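Local coordinates for protein beta-N-acetylhexosaminidase (PDB 4PYS) that probably hydrolyses terminal, non-reducing N-acetylhexosamine residues from glycans, as a bacterial beta-N-acetylhexosaminidase of glycoside hydrolase family 20, at residues M161-W166 with T219-I224. Sequence-based numbering, arbitrary orientation.
Sequences MNYFHW and TVVPEI
The imidazole of H165 presents its edge to E223: CB of the glutamate lies in the ring plane, and NE2 donates to OE1 over 2.8 Å. This bond is bent, 140° at the hydrogen, and reaches OE1 on the anti side of a carboxylate turned 37° from the ring. CG anti to the backbone N in E223 (chi1 -178°), followed by an extended chain, carries the carboxylate out to the imidazole. OE1 is also hydrogen-bonded to H167 ND1 and OE2 accepts from W341 NE1, so three bonds hold the rotation of this buried group; the H287 ring meets that of H165. On the same face of the sheet, the Y163 ring is approached obliquely by T219 and V221, with CD1 3.6 Å from V221 CG2, while W132 stacks on it. On the other face, V220 CG1 sits at the edge of the F164 ring and 4.0 Å from W166 CE3.

Between these two layers of side chains the strands run parallel, their axes 4.7 Å apart, joined by five backbone hydrogen bonds from T219 N to N162 O through to E223 N to W166 O. A water bridges N162 O and T219 OG1. The pairing joins neighbouring strands of the TIM-barrel-type catalytic domain, linked through helix 203-214. The glycerol bound near E223 is consistent with a pocket there. Strand 132-138 flanks 163-166 on its other edge, while helices 146-158 and 203-214 pack against the face bearing F164, V220 and W166.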
loop_
_atom_site.group_PDB
_atom_site.type_symbol
_atom_site.label_atom_id
_atom_site.label_comp_id
_atom_site.label_asym_id
_atom_site.label_seq_id
_atom_site.Cartn_x
_atom_site.Cartn_y
_atom_site.Cartn_z
HETATM N N MSE A 161 2.202 -4.877 -6.949
HETATM C CA MSE A 161 2.155 -3.516 -6.417
HETATM C C MSE A 161 3.537 -3.067 -6.029
HETATM O O MSE A 161 4.475 -3.874 -6.024
HETATM C CB MSE A 161 1.226 -3.480 -5.213
HETATM C CG MSE A 161 -0.158 -3.910 -5.620
HETATM SE SE MSE A 161 -1.359 -3.745 -4.098
HETATM C CE MSE A 161 -2.933 -4.577 -4.919
ATOM N N ASN A 162 3.688 -1.775 -5.754
ATOM C CA ASN A 162 5.003 -1.271 -5.380
ATOM C C ASN A 162 5.074 -0.474 -4.089
ATOM O O ASN A 162 6.173 -0.102 -3.669
ATOM C CB ASN A 162 5.687 -0.491 -6.521
ATOM C CG ASN A 162 4.818 0.613 -7.111
ATOM O OD1 ASN A 162 3.697 0.864 -6.662
ATOM N ND2 ASN A 162 5.355 1.295 -8.137
ATOM N N TYR A 163 3.934 -0.214 -3.453
ATOM C CA TYR A 163 3.956 0.488 -2.168
ATOM C C TYR A 163 3.075 -0.216 -1.161
ATOM O O TYR A 163 1.984 -0.671 -1.485
ATOM C CB TYR A 163 3.470 1.941 -2.294
ATOM C CG TYR A 163 4.344 2.829 -3.142
ATOM C CD1 TYR A 163 5.470 3.453 -2.611
ATOM C CD2 TYR A 163 4.040 3.046 -4.477
ATOM C CE1 TYR A 163 6.273 4.278 -3.401
ATOM C CE2 TYR A 163 4.845 3.861 -5.276
ATOM C CZ TYR A 163 5.951 4.467 -4.735
ATOM O OH TYR A 163 6.734 5.279 -5.535
ATOM N N PHE A 164 3.547 -0.274 0.078
ATOM C CA PHE A 164 2.721 -0.733 1.182
ATOM C C PHE A 164 2.551 0.478 2.080
ATOM O O PHE A 164 3.527 0.999 2.633
ATOM C CB PHE A 164 3.409 -1.873 1.939
ATOM C CG PHE A 164 2.675 -2.313 3.190
ATOM C CD1 PHE A 164 1.540 -3.118 3.102
ATOM C CD2 PHE A 164 3.135 -1.941 4.447
ATOM C CE1 PHE A 164 0.865 -3.533 4.257
ATOM C CE2 PHE A 164 2.464 -2.339 5.614
ATOM C CZ PHE A 164 1.332 -3.139 5.518
ATOM N N HIS A 165 1.313 0.940 2.201
ATOM C CA HIS A 165 0.996 2.146 2.972
ATOM C C HIS A 165 0.638 1.680 4.379
ATOM O O HIS A 165 -0.326 0.943 4.566
ATOM C CB HIS A 165 -0.174 2.830 2.247
ATOM C CG HIS A 165 -0.776 3.997 2.958
ATOM N ND1 HIS A 165 -1.848 4.693 2.438
ATOM C CD2 HIS A 165 -0.483 4.593 4.140
ATOM C CE1 HIS A 165 -2.197 5.656 3.270
ATOM N NE2 HIS A 165 -1.379 5.623 4.310
ATOM N N TRP A 166 1.446 2.070 5.364
ATOM C CA TRP A 166 1.320 1.529 6.713
ATOM C C TRP A 166 0.721 2.601 7.626
ATOM O O TRP A 166 1.400 3.553 8.000
ATOM C CB TRP A 166 2.706 1.106 7.228
ATOM C CG TRP A 166 2.688 0.096 8.345
ATOM C CD1 TRP A 166 1.593 -0.511 8.895
ATOM C CD2 TRP A 166 3.830 -0.423 9.041
ATOM N NE1 TRP A 166 1.991 -1.379 9.900
ATOM C CE2 TRP A 166 3.358 -1.342 10.002
ATOM C CE3 TRP A 166 5.206 -0.192 8.948
ATOM C CZ2 TRP A 166 4.219 -2.027 10.878
ATOM C CZ3 TRP A 166 6.063 -0.880 9.806
ATOM C CH2 TRP A 166 5.562 -1.779 10.766
ATOM N N THR A 219 8.100 -0.452 -1.403
ATOM C CA THR A 219 8.488 0.715 -0.612
ATOM C C THR A 219 7.431 0.904 0.469
ATOM O O THR A 219 6.238 0.921 0.174
ATOM C CB THR A 219 8.562 1.958 -1.499
ATOM O OG1 THR A 219 9.634 1.795 -2.444
ATOM C CG2 THR A 219 8.800 3.226 -0.668
ATOM N N VAL A 220 7.859 1.015 1.719
ATOM C CA VAL A 220 6.911 1.154 2.829
ATOM C C VAL A 220 6.680 2.634 3.126
ATOM O O VAL A 220 7.599 3.342 3.508
ATOM C CB VAL A 220 7.416 0.451 4.089
ATOM C CG1 VAL A 220 6.422 0.640 5.237
ATOM C CG2 VAL A 220 7.616 -1.047 3.806
ATOM N N VAL A 221 5.447 3.086 2.926
ATOM C CA VAL A 221 5.078 4.485 3.115
ATOM C C VAL A 221 4.406 4.607 4.482
ATOM O O VAL A 221 3.298 4.131 4.668
ATOM C CB VAL A 221 4.089 4.916 2.039
ATOM C CG1 VAL A 221 3.693 6.389 2.216
ATOM C CG2 VAL A 221 4.702 4.717 0.654
ATOM N N PRO A 222 5.085 5.236 5.450
ATOM C CA PRO A 222 4.441 5.366 6.762
ATOM C C PRO A 222 3.411 6.488 6.762
ATOM O O PRO A 222 3.603 7.496 6.064
ATOM C CB PRO A 222 5.608 5.755 7.673
ATOM C CG PRO A 222 6.524 6.549 6.776
ATOM C CD PRO A 222 6.397 5.909 5.396
ATOM N N GLU A 223 2.344 6.327 7.537
ATOM C CA GLU A 223 1.417 7.439 7.763
ATOM C C GLU A 223 1.431 7.841 9.239
ATOM O O GLU A 223 1.119 7.035 10.116
ATOM C CB GLU A 223 -0.008 7.089 7.348
ATOM C CG GLU A 223 -0.992 8.260 7.518
ATOM C CD GLU A 223 -2.411 7.918 7.113
ATOM O OE1 GLU A 223 -2.623 6.886 6.433
ATOM O OE2 GLU A 223 -3.337 8.681 7.460
ATOM N N ILE A 224 1.804 9.088 9.487
ATOM C CA ILE A 224 1.759 9.658 10.825
ATOM C C ILE A 224 0.664 10.710 10.785
ATOM O O ILE A 224 0.842 11.772 10.186
ATOM C CB ILE A 224 3.080 10.338 11.190
ATOM C CG1 ILE A 224 4.268 9.441 10.820
ATOM C CG2 ILE A 224 3.101 10.698 12.685
ATOM C CD1 ILE A 224 4.297 8.120 11.585
HETATM O O HOH W 1 8.756 0.559 -4.539
#